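VESB protease (Vibrio cholerae, PDB 4LK4) probably acts as a secreted, trypsin-like serine endopeptidase of the peptidase S1 family, carrying an additional Ig-like domain after its protease domain. Local coordinates at residues A[127-130]-A[131-135]; A[202-206]-A[207-211]; A[286-289]-A[290-294]. The protein carries 1 engineered substitution. One frame throughout, in Å; residues are numbered along the deposited sequence.

How the contacts relate
The three contacts follow one another along the chain, and each is a short turn that brings side chains a few residues apart together. Contacts 1 and 2 belong to the trypsin-like protease domain and lie close, their centres 11 Å apart. Strand 134-139, entered from contact 1, pairs antiparallel with strand 202-205 of contact 2 in one curled sheet; Pro134 and Lys206 probably share a backbone hydrogen bond there, and Leu135 packs on Ile203. Contact 3 is remote, its centre about 46 and 44 Å from theirs, on the opposite side of the chain's centre. It begins strand 292-297 at the edge of the Ig-like domain's sheet and touches neither of the others.

Contact 1 (A[127-130]-A[131-135]); sequences TSLP and ALTPL
Thr133 turns its hydroxyl back on Pro130 through chi1 -68°, which sets OG1 beside its own backbone N and leaves CG2 anti to that nitrogen, directed toward Leu129. The leucine, with CG anti to its carbonyl carbon and the chain extended beyond it, brings CD1 to 4.1 Å from Thr133 CG2, and the two side chains cross at about a right angle.

The polar part of the contact converges on a single carbonyl. Pro130 O accepts a hydrogen bond from Thr133 N at 3.1 Å, which closes a type II beta turn from Pro130 to Thr133, and another from Thr133 OG1 at 2.6 Å. The hydroxyl lies in the carbonyl plane on a lone pair, whereas the amide approaches 34° out of that plane. Two donors of one residue therefore grip the oxygen, and the hydroxyl bond fixes the rotation of the threonine. Leu132, at the third position of the turn, takes the positive phi (78°) that type II geometry requires. The hydroxyl is also packed by carbon: Pro130 CD comes within 3.3 Å of Thr133 OG1, and Leu129 CB lies 3.7 Å from the same oxygen.

The turn lies on the surface and links helix 125-128 to strand 134-139. Leu132 and Thr133 bond through their backbones to Leu162 of strand 156-162, while Leu129 reaches inward onto Leu162 and onto Leu212 of strand 211-216.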
ATOM      1  N   THR A 127      16.509  -9.067  -7.464  1.00 61.32           N
ATOM      2  CA  THR A 127      17.287 -10.300  -7.550  1.00 64.88           C
ATOM      3  C   THR A 127      18.628 -10.087  -8.258  1.00 65.97           C
ATOM      4  O   THR A 127      19.458 -10.973  -8.179  1.00 68.29           O
ATOM      5  CB  THR A 127      16.523 -11.487  -8.168  1.00 66.74           C
ATOM      6  OG1 THR A 127      16.228 -11.225  -9.537  1.00 70.47           O
ATOM      7  CG2 THR A 127      15.231 -11.744  -7.420  1.00 64.81           C
ATOM      8  N   SER A 128      18.851  -8.915  -8.873  1.00 65.11           N
ATOM      9  CA  SER A 128      20.154  -8.562  -9.515  1.00 68.23           C
ATOM     10  C   SER A 128      21.229  -8.042  -8.582  1.00 67.40           C
ATOM     11  O   SER A 128      22.386  -7.925  -8.963  1.00 68.12           O
ATOM     12  CB  SER A 128      19.965  -7.467 -10.561  1.00 69.43           C
ATOM     13  OG  SER A 128      18.918  -7.806 -11.452  1.00 73.58           O
ATOM     14  N   LEU A 129      20.820  -7.688  -7.372  1.00 65.81           N
ATOM     15  CA  LEU A 129      21.657  -6.961  -6.447  1.00 63.99           C
ATOM     16  C   LEU A 129      22.446  -7.920  -5.578  1.00 64.88           C
ATOM     17  O   LEU A 129      21.862  -8.785  -4.942  1.00 66.47           O
ATOM     18  CB  LEU A 129      20.774  -6.075  -5.563  1.00 59.93           C
ATOM     19  CG  LEU A 129      20.036  -4.930  -6.260  1.00 58.03           C
ATOM     20  CD1 LEU A 129      19.340  -4.066  -5.215  1.00 56.13           C
ATOM     21  CD2 LEU A 129      20.951  -4.080  -7.119  1.00 58.95           C
ATOM     22  N   PRO A 130      23.773  -7.761  -5.533  1.00 67.25           N
ATOM     23  CA  PRO A 130      24.517  -8.587  -4.589  1.00 68.65           C
ATOM     24  C   PRO A 130      24.320  -8.085  -3.165  1.00 67.77           C
ATOM     25  O   PRO A 130      23.955  -6.926  -2.957  1.00 66.46           O
ATOM     26  CB  PRO A 130      25.961  -8.370  -5.009  1.00 69.24           C
ATOM     27  CG  PRO A 130      25.963  -6.978  -5.531  1.00 68.47           C
ATOM     28  CD  PRO A 130      24.674  -6.873  -6.294  1.00 67.85           C
ATOM     29  N   ALA A 131      24.573  -8.972  -2.209  1.00 68.87           N
ATOM     30  CA  ALA A 131      24.574  -8.630  -0.799  1.00 66.11           C
ATOM     31  C   ALA A 131      25.581  -7.510  -0.611  1.00 63.98           C
ATOM     32  O   ALA A 131      26.571  -7.439  -1.310  1.00 63.92           O
ATOM     33  CB  ALA A 131      24.954  -9.847   0.054  1.00 67.72           C
ATOM     34  N   LEU A 132      25.276  -6.632   0.332  1.00 61.82           N
ATOM     35  CA  LEU A 132      26.052  -5.425   0.622  1.00 61.12           C
ATOM     36  C   LEU A 132      25.835  -4.283  -0.343  1.00 57.54           C
ATOM     37  O   LEU A 132      26.472  -3.274  -0.207  1.00 59.23           O
ATOM     38  CB  LEU A 132      27.536  -5.724   0.735  1.00 64.39           C
ATOM     39  CG  LEU A 132      27.991  -6.660   1.859  1.00 67.82           C
ATOM     40  CD1 LEU A 132      29.495  -6.513   1.990  1.00 71.60           C
ATOM     41  CD2 LEU A 132      27.402  -6.362   3.216  1.00 67.13           C
ATOM     42  N   THR A 133      24.954  -4.431  -1.320  1.00 55.00           N
ATOM     43  CA  THR A 133      24.530  -3.291  -2.116  1.00 53.16           C
ATOM     44  C   THR A 133      24.107  -2.169  -1.150  1.00 50.46           C
ATOM     45  O   THR A 133      23.287  -2.380  -0.280  1.00 48.15           O
ATOM     46  CB  THR A 133      23.361  -3.672  -3.029  1.00 53.19           C
ATOM     47  OG1 THR A 133      23.822  -4.598  -4.025  1.00 55.86           O
ATOM     48  CG2 THR A 133      22.740  -2.428  -3.672  1.00 52.03           C
ATOM     49  N   PRO A 134      24.723  -0.984  -1.265  1.00 50.46           N
ATOM     50  CA  PRO A 134      24.362   0.097  -0.364  1.00 48.37           C
ATOM     51  C   PRO A 134      22.948   0.604  -0.633  1.00 46.61           C
ATOM     52  O   PRO A 134      22.603   0.849  -1.787  1.00 47.15           O
ATOM     53  CB  PRO A 134      25.399   1.187  -0.710  1.00 49.58           C
ATOM     54  CG  PRO A 134      26.548   0.437  -1.318  1.00 51.98           C
ATOM     55  CD  PRO A 134      25.893  -0.634  -2.105  1.00 51.96           C
ATOM     56  N   LEU A 135      22.143   0.765   0.416  1.00 44.70           N
ATOM     57  CA  LEU A 135      20.813   1.309   0.278  1.00 43.04           C
ATOM     58  C   LEU A 135      20.632   2.435   1.273  1.00 42.60           C
ATOM     59  O   LEU A 135      21.328   2.493   2.282  1.00 42.27           O
ATOM     60  CB  LEU A 135      19.766   0.216   0.548  1.00 42.63           C
ATOM     61  CG  LEU A 135      19.981  -1.117  -0.180  1.00 43.82           C
ATOM     62  CD1 LEU A 135      18.980  -2.135   0.345  1.00 43.54           C
ATOM     63  CD2 LEU A 135      19.813  -0.962  -1.671  1.00 44.00           C
TER

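Contact 2 (A[202-206]-A[207-211]); sequences PIVVK and TGREQ
Arg209 folds back over the bend so that its guanidinium faces Val204 and reaches the carbonyl of Lys206. Bends at chi2 (-54°) and chi3 (-67°) curl the chain, placing Val204 CG2 over one face of the planar group, offset toward its rim, with 4.2 Å between that methyl and Arg209 NH2. Arg209 NH1 donates to Lys206 O at 3.2 Å; it meets a lone pair in the carbonyl plane, although the oxygen lies 20° out of the guanidinium plane. A water, in that plane, accepts from Arg209 NH1 at 2.8 Å and also from Lys206 NZ. It thereby bridges two like charges, and the lysine ammonium has a salt-bridge partner in Asp159 that probably eases their proximity.

At the other end, Gln211 stretches out fully, its CG anti to the backbone N, and lays its amide alongside Pro202, with Pro202 CB 3.7 Å from Gln211 CD. The amide is held from outside: OE1 bonds to Ser44 OG and NE2 to Gly213 O.

Backbone bonds fix the frame between. Val205 N donates to Glu210 O at 2.8 Å, and Arg209 N returns to Val205 O at 2.8 Å. Val204 and Gln211 form an antiparallel non-hydrogen-bonded pair, their side chains on one face of the sheet.

The whole is the bend of a beta hairpin between strands 202-205 and 211-216. Strand 134-139 flanks the first arm, where Pro202 shares a backbone hydrogen bond with Ala138 and Val204 one with Thr136, while Ile203 packs on Val137.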
ATOM      1  N   PRO A 202      10.302   4.725   2.198  1.00 38.79           N
ATOM      2  CA  PRO A 202      11.078   4.108   1.143  1.00 39.05           C
ATOM      3  C   PRO A 202      12.493   3.710   1.544  1.00 39.27           C
ATOM      4  O   PRO A 202      13.145   4.405   2.311  1.00 39.80           O
ATOM      5  CB  PRO A 202      11.194   5.239   0.125  1.00 40.00           C
ATOM      6  CG  PRO A 202      11.219   6.491   0.966  1.00 39.99           C
ATOM      7  CD  PRO A 202      10.184   6.183   2.021  1.00 39.23           C
ATOM      8  N   ILE A 203      12.986   2.634   0.952  1.00 39.30           N
ATOM      9  CA  ILE A 203      14.413   2.345   0.943  1.00 39.43           C
ATOM     10  C   ILE A 203      14.772   2.299  -0.541  1.00 40.02           C
ATOM     11  O   ILE A 203      14.089   1.666  -1.329  1.00 39.59           O
ATOM     12  CB  ILE A 203      14.730   1.040   1.735  1.00 39.28           C
ATOM     13  CG1 ILE A 203      16.207   0.682   1.710  1.00 39.88           C
ATOM     14  CG2 ILE A 203      13.918  -0.147   1.225  1.00 39.01           C
ATOM     15  CD1 ILE A 203      16.525  -0.477   2.649  1.00 39.86           C
ATOM     16  N   VAL A 204      15.831   2.998  -0.918  1.00 41.33           N
ATOM     17  CA  VAL A 204      16.181   3.193  -2.308  1.00 42.79           C
ATOM     18  C   VAL A 204      17.587   2.693  -2.547  1.00 44.23           C
ATOM     19  O   VAL A 204      18.400   2.676  -1.634  1.00 45.01           O
ATOM     20  CB  VAL A 204      16.097   4.696  -2.697  1.00 44.15           C
ATOM     21  CG1 VAL A 204      14.748   5.276  -2.304  1.00 43.92           C
ATOM     22  CG2 VAL A 204      17.185   5.513  -2.040  1.00 44.92           C
ATOM     23  N   VAL A 205      17.898   2.320  -3.779  1.00 46.23           N
ATOM     24  CA  VAL A 205      19.273   1.920  -4.125  1.00 47.60           C
ATOM     25  C   VAL A 205      20.111   3.187  -4.061  1.00 50.42           C
ATOM     26  O   VAL A 205      19.781   4.186  -4.704  1.00 52.02           O
ATOM     27  CB  VAL A 205      19.356   1.294  -5.529  1.00 48.77           C
ATOM     28  CG1 VAL A 205      20.744   0.752  -5.801  1.00 50.11           C
ATOM     29  CG2 VAL A 205      18.345   0.165  -5.671  1.00 47.74           C
ATOM     30  N   LYS A 206      21.196   3.164  -3.285  1.00 51.85           N
ATOM     31  CA  LYS A 206      21.977   4.372  -3.050  1.00 53.37           C
ATOM     32  C   LYS A 206      22.483   4.994  -4.355  1.00 55.57           C
ATOM     33  O   LYS A 206      22.368   6.210  -4.520  1.00 56.01           O
ATOM     34  CB  LYS A 206      23.118   4.096  -2.084  1.00 54.96           C
ATOM     35  CG  LYS A 206      24.025   5.291  -1.833  1.00 58.10           C
ATOM     36  CD  LYS A 206      24.790   5.078  -0.539  1.00 59.51           C
ATOM     37  CE  LYS A 206      25.782   6.207  -0.265  1.00 62.70           C
ATOM     38  NZ  LYS A 206      25.120   7.293   0.527  1.00 62.93           N
ATOM     39  N   THR A 207      23.011   4.181  -5.271  1.00 56.13           N
ATOM     40  CA  THR A 207      23.316   4.659  -6.623  1.00 59.35           C
ATOM     41  C   THR A 207      22.106   4.453  -7.543  1.00 58.70           C
ATOM     42  O   THR A 207      21.722   3.317  -7.800  1.00 58.10           O
ATOM     43  CB  THR A 207      24.532   3.919  -7.241  1.00 61.51           C
ATOM     44  OG1 THR A 207      25.601   3.872  -6.293  1.00 61.93           O
ATOM     45  CG2 THR A 207      25.022   4.636  -8.493  1.00 64.78           C
ATOM     46  N   GLY A 208      21.522   5.538  -8.047  1.00 59.91           N
ATOM     47  CA  GLY A 208      20.337   5.464  -8.930  1.00 59.96           C
ATOM     48  C   GLY A 208      19.034   5.873  -8.250  1.00 58.39           C
ATOM     49  O   GLY A 208      18.125   6.397  -8.888  1.00 58.72           O
ATOM     50  N   ARG A 209      18.929   5.625  -6.948  1.00 56.56           N
ATOM     51  CA  ARG A 209      17.808   6.138  -6.134  1.00 55.31           C
ATOM     52  C   ARG A 209      16.470   5.467  -6.390  1.00 52.72           C
ATOM     53  O   ARG A 209      15.450   5.970  -5.940  1.00 51.29           O
ATOM     54  CB  ARG A 209      17.592   7.654  -6.314  1.00 58.14           C
ATOM     55  CG  ARG A 209      18.836   8.521  -6.354  1.00 62.56           C
ATOM     56  CD  ARG A 209      19.727   8.320  -5.150  1.00 62.87           C
ATOM     57  NE  ARG A 209      19.103   8.791  -3.918  1.00 62.69           N
ATOM     58  CZ  ARG A 209      19.707   8.765  -2.734  1.00 64.16           C
ATOM     59  NH1 ARG A 209      20.964   8.295  -2.617  1.00 64.78           N
ATOM     60  NH2 ARG A 209      19.057   9.212  -1.666  1.00 64.42           N
ATOM     61  N   GLU A 210      16.452   4.361  -7.114  1.00 52.86           N
ATOM     62  CA  GLU A 210      15.189   3.691  -7.421  1.00 52.52           C
ATOM     63  C   GLU A 210      14.695   3.132  -6.074  1.00 48.87           C
ATOM     64  O   GLU A 210      15.505   2.667  -5.261  1.00 46.56           O
ATOM     65  CB  GLU A 210      15.381   2.570  -8.462  1.00 55.84           C
ATOM     66  CG  GLU A 210      15.954   2.990  -9.841  1.00 61.04           C
ATOM     67  CD  GLU A 210      17.508   3.103  -9.927  1.00 64.49           C
ATOM     68  OE1 GLU A 210      18.264   2.864  -8.936  1.00 63.78           O
ATOM     69  OE2 GLU A 210      18.000   3.442 -11.032  1.00 69.17           O
ATOM     70  N   GLN A 211      13.390   3.214  -5.812  1.00 46.60           N
ATOM     71  CA  GLN A 211      12.853   2.645  -4.584  1.00 44.48           C
ATOM     72  C   GLN A 211      12.791   1.148  -4.711  1.00 43.72           C
ATOM     73  O   GLN A 211      12.048   0.622  -5.516  1.00 45.01           O
ATOM     74  CB  GLN A 211      11.470   3.181  -4.254  1.00 44.17           C
ATOM     75  CG  GLN A 211      10.880   2.537  -3.019  1.00 43.07           C
ATOM     76  CD  GLN A 211       9.589   3.209  -2.556  1.00 42.68           C
ATOM     77  OE1 GLN A 211       9.122   4.199  -3.128  1.00 43.37           O
ATOM     78  NE2 GLN A 211       9.022   2.676  -1.503  1.00 42.09           N
TER
HETATM   79  O   HOH W   1      22.192   8.288  -0.048  1.00 45.29           O

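Contact 3 (A[286-289]-A[290-294]); sequences SSLP and ADFSV
Leu288 and Phe292 carry the apolar part of the contact, a CH-pi interaction in which one methyl sits over the middle of an aromatic ring. Leu288 CD1 lies 3.5 Å from the centroid of the Phe292 ring and only 5° off its normal, so the branch comes straight down on the face. Since the methyl is centred, its distances to the six ring carbons are nearly equal, the shortest being 3.7 Å from Leu288 CD1 to Phe292 CD1. Leu288 CB adds a second touch nearer the backbone, 4.0 Å from Phe292 CD1. The ring is presented by a first torsion that sets CG anti to the backbone N (chi1 178°), which carries it across to the leucine, and the two side chains meet at a slant.

Among hydrogen bonds, one backbone link spans the contact: Phe292 N donates to Pro289 O at 3.2 Å, closing a beta turn through Ala290 and Asp291. The donor stands 60° above the carbonyl plane and misses the lone pairs, so the bond is probably of modest strength.

As for charges, no ion pair links the two segments; Asp291 OD2 makes a long, weak ion pair with Arg323, which lies outside them.

Further packing comes from outside: Leu288 also touches Tyr327 and Phe329 of strand 324-335, and Phe292 touches Val315 of strand 310-319. The chemistry is thus chiefly apolar, with Phe292 buried and Leu288 partly exposed: the polar closure of the turn is imperfectly directed, whereas the methyl-on-face fit between Leu288 and Phe292 is precise, and it ties the turn to the start of edge strand 292-297 in the Ig-like domain.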
ATOM      1  N   SER A 286     -19.658 -16.241 -10.229  1.00 83.33           N
ATOM      2  CA  SER A 286     -19.844 -17.699 -10.403  1.00 88.09           C
ATOM      3  C   SER A 286     -18.986 -18.548  -9.476  1.00 88.03           C
ATOM      4  O   SER A 286     -19.469 -19.482  -8.854  1.00 89.26           O
ATOM      5  CB  SER A 286     -19.494 -18.109 -11.834  1.00 92.34           C
ATOM      6  OG  SER A 286     -20.512 -17.715 -12.728  1.00 95.96           O
ATOM      7  N   SER A 287     -17.699 -18.224  -9.410  1.00 86.10           N
ATOM      8  CA  SER A 287     -16.747 -19.021  -8.639  1.00 87.18           C
ATOM      9  C   SER A 287     -17.045 -19.107  -7.131  1.00 86.69           C
ATOM     10  O   SER A 287     -16.545 -20.016  -6.479  1.00 91.12           O
ATOM     11  CB  SER A 287     -15.322 -18.490  -8.845  1.00 84.73           C
ATOM     12  OG  SER A 287     -15.154 -17.243  -8.183  1.00 80.22           O
ATOM     13  N   LEU A 288     -17.831 -18.183  -6.576  1.00 82.44           N
ATOM     14  CA  LEU A 288     -18.091 -18.171  -5.129  1.00 80.70           C
ATOM     15  C   LEU A 288     -19.232 -19.107  -4.729  1.00 85.13           C
ATOM     16  O   LEU A 288     -20.076 -19.447  -5.575  1.00 87.80           O
ATOM     17  CB  LEU A 288     -18.390 -16.746  -4.664  1.00 77.58           C
ATOM     18  CG  LEU A 288     -17.179 -15.817  -4.760  1.00 74.35           C
ATOM     19  CD1 LEU A 288     -17.594 -14.387  -4.455  1.00 72.38           C
ATOM     20  CD2 LEU A 288     -16.064 -16.293  -3.832  1.00 74.62           C
ATOM     21  N   PRO A 289     -19.268 -19.536  -3.441  1.00 85.74           N
ATOM     22  CA  PRO A 289     -20.292 -20.522  -3.031  1.00 89.25           C
ATOM     23  C   PRO A 289     -21.729 -19.989  -2.951  1.00 89.66           C
ATOM     24  O   PRO A 289     -22.007 -18.824  -3.300  1.00 86.89           O
ATOM     25  CB  PRO A 289     -19.828 -21.001  -1.641  1.00 90.25           C
ATOM     26  CG  PRO A 289     -18.560 -20.300  -1.331  1.00 86.85           C
ATOM     27  CD  PRO A 289     -18.279 -19.268  -2.381  1.00 83.78           C
ATOM     28  N   ALA A 290     -22.612 -20.865  -2.478  1.00 91.91           N
ATOM     29  CA  ALA A 290     -24.033 -20.575  -2.307  1.00 93.59           C
ATOM     30  C   ALA A 290     -24.315 -19.568  -1.200  1.00 92.06           C
ATOM     31  O   ALA A 290     -25.291 -18.840  -1.275  1.00 91.82           O
ATOM     32  CB  ALA A 290     -24.784 -21.857  -2.030  1.00 98.01           C
ATOM     33  N   ASP A 291     -23.470 -19.541  -0.173  1.00 91.68           N
ATOM     34  CA  ASP A 291     -23.528 -18.493   0.849  1.00 91.27           C
ATOM     35  C   ASP A 291     -23.536 -17.090   0.244  1.00 87.21           C
ATOM     36  O   ASP A 291     -24.171 -16.175   0.764  1.00 87.26           O
ATOM     37  CB  ASP A 291     -22.291 -18.556   1.748  1.00 91.90           C
ATOM     38  CG  ASP A 291     -22.194 -19.832   2.545  1.00 97.38           C
ATOM     39  OD1 ASP A 291     -23.239 -20.397   2.907  1.00101.00           O
ATOM     40  OD2 ASP A 291     -21.052 -20.254   2.827  1.00 99.71           O
ATOM     41  N   PHE A 292     -22.774 -16.910  -0.827  1.00 83.64           N
ATOM     42  CA  PHE A 292     -22.590 -15.599  -1.415  1.00 78.76           C
ATOM     43  C   PHE A 292     -23.642 -15.385  -2.480  1.00 78.26           C
ATOM     44  O   PHE A 292     -24.050 -16.317  -3.134  1.00 81.60           O
ATOM     45  CB  PHE A 292     -21.188 -15.497  -1.996  1.00 76.22           C
ATOM     46  CG  PHE A 292     -20.906 -14.200  -2.669  1.00 73.33           C
ATOM     47  CD1 PHE A 292     -21.228 -14.017  -4.005  1.00 73.61           C
ATOM     48  CD2 PHE A 292     -20.304 -13.162  -1.974  1.00 71.78           C
ATOM     49  CE1 PHE A 292     -20.969 -12.815  -4.636  1.00 71.19           C
ATOM     50  CE2 PHE A 292     -20.034 -11.958  -2.599  1.00 69.39           C
ATOM     51  CZ  PHE A 292     -20.371 -11.786  -3.932  1.00 69.50           C
ATOM     52  N   SER A 293     -24.101 -14.153  -2.618  1.00 76.24           N
ATOM     53  CA  SER A 293     -25.117 -13.817  -3.598  1.00 77.07           C
ATOM     54  C   SER A 293     -24.998 -12.336  -3.962  1.00 73.97           C
ATOM     55  O   SER A 293     -24.474 -11.543  -3.186  1.00 70.82           O
ATOM     56  CB  SER A 293     -26.523 -14.173  -3.073  1.00 81.95           C
ATOM     57  OG  SER A 293     -26.760 -13.727  -1.733  1.00 83.48           O
ATOM     58  N   VAL A 294     -25.452 -11.983  -5.160  1.00 74.63           N
ATOM     59  CA  VAL A 294     -25.462 -10.603  -5.631  1.00 73.60           C
ATOM     60  C   VAL A 294     -26.888 -10.085  -5.610  1.00 77.10           C
ATOM     61  O   VAL A 294     -27.684 -10.462  -6.441  1.00 80.97           O
ATOM     62  CB  VAL A 294     -24.946 -10.503  -7.080  1.00 72.37           C
ATOM     63  CG1 VAL A 294     -25.000  -9.059  -7.582  1.00 71.16           C
ATOM     64  CG2 VAL A 294     -23.542 -11.061  -7.169  1.00 70.22           C
TER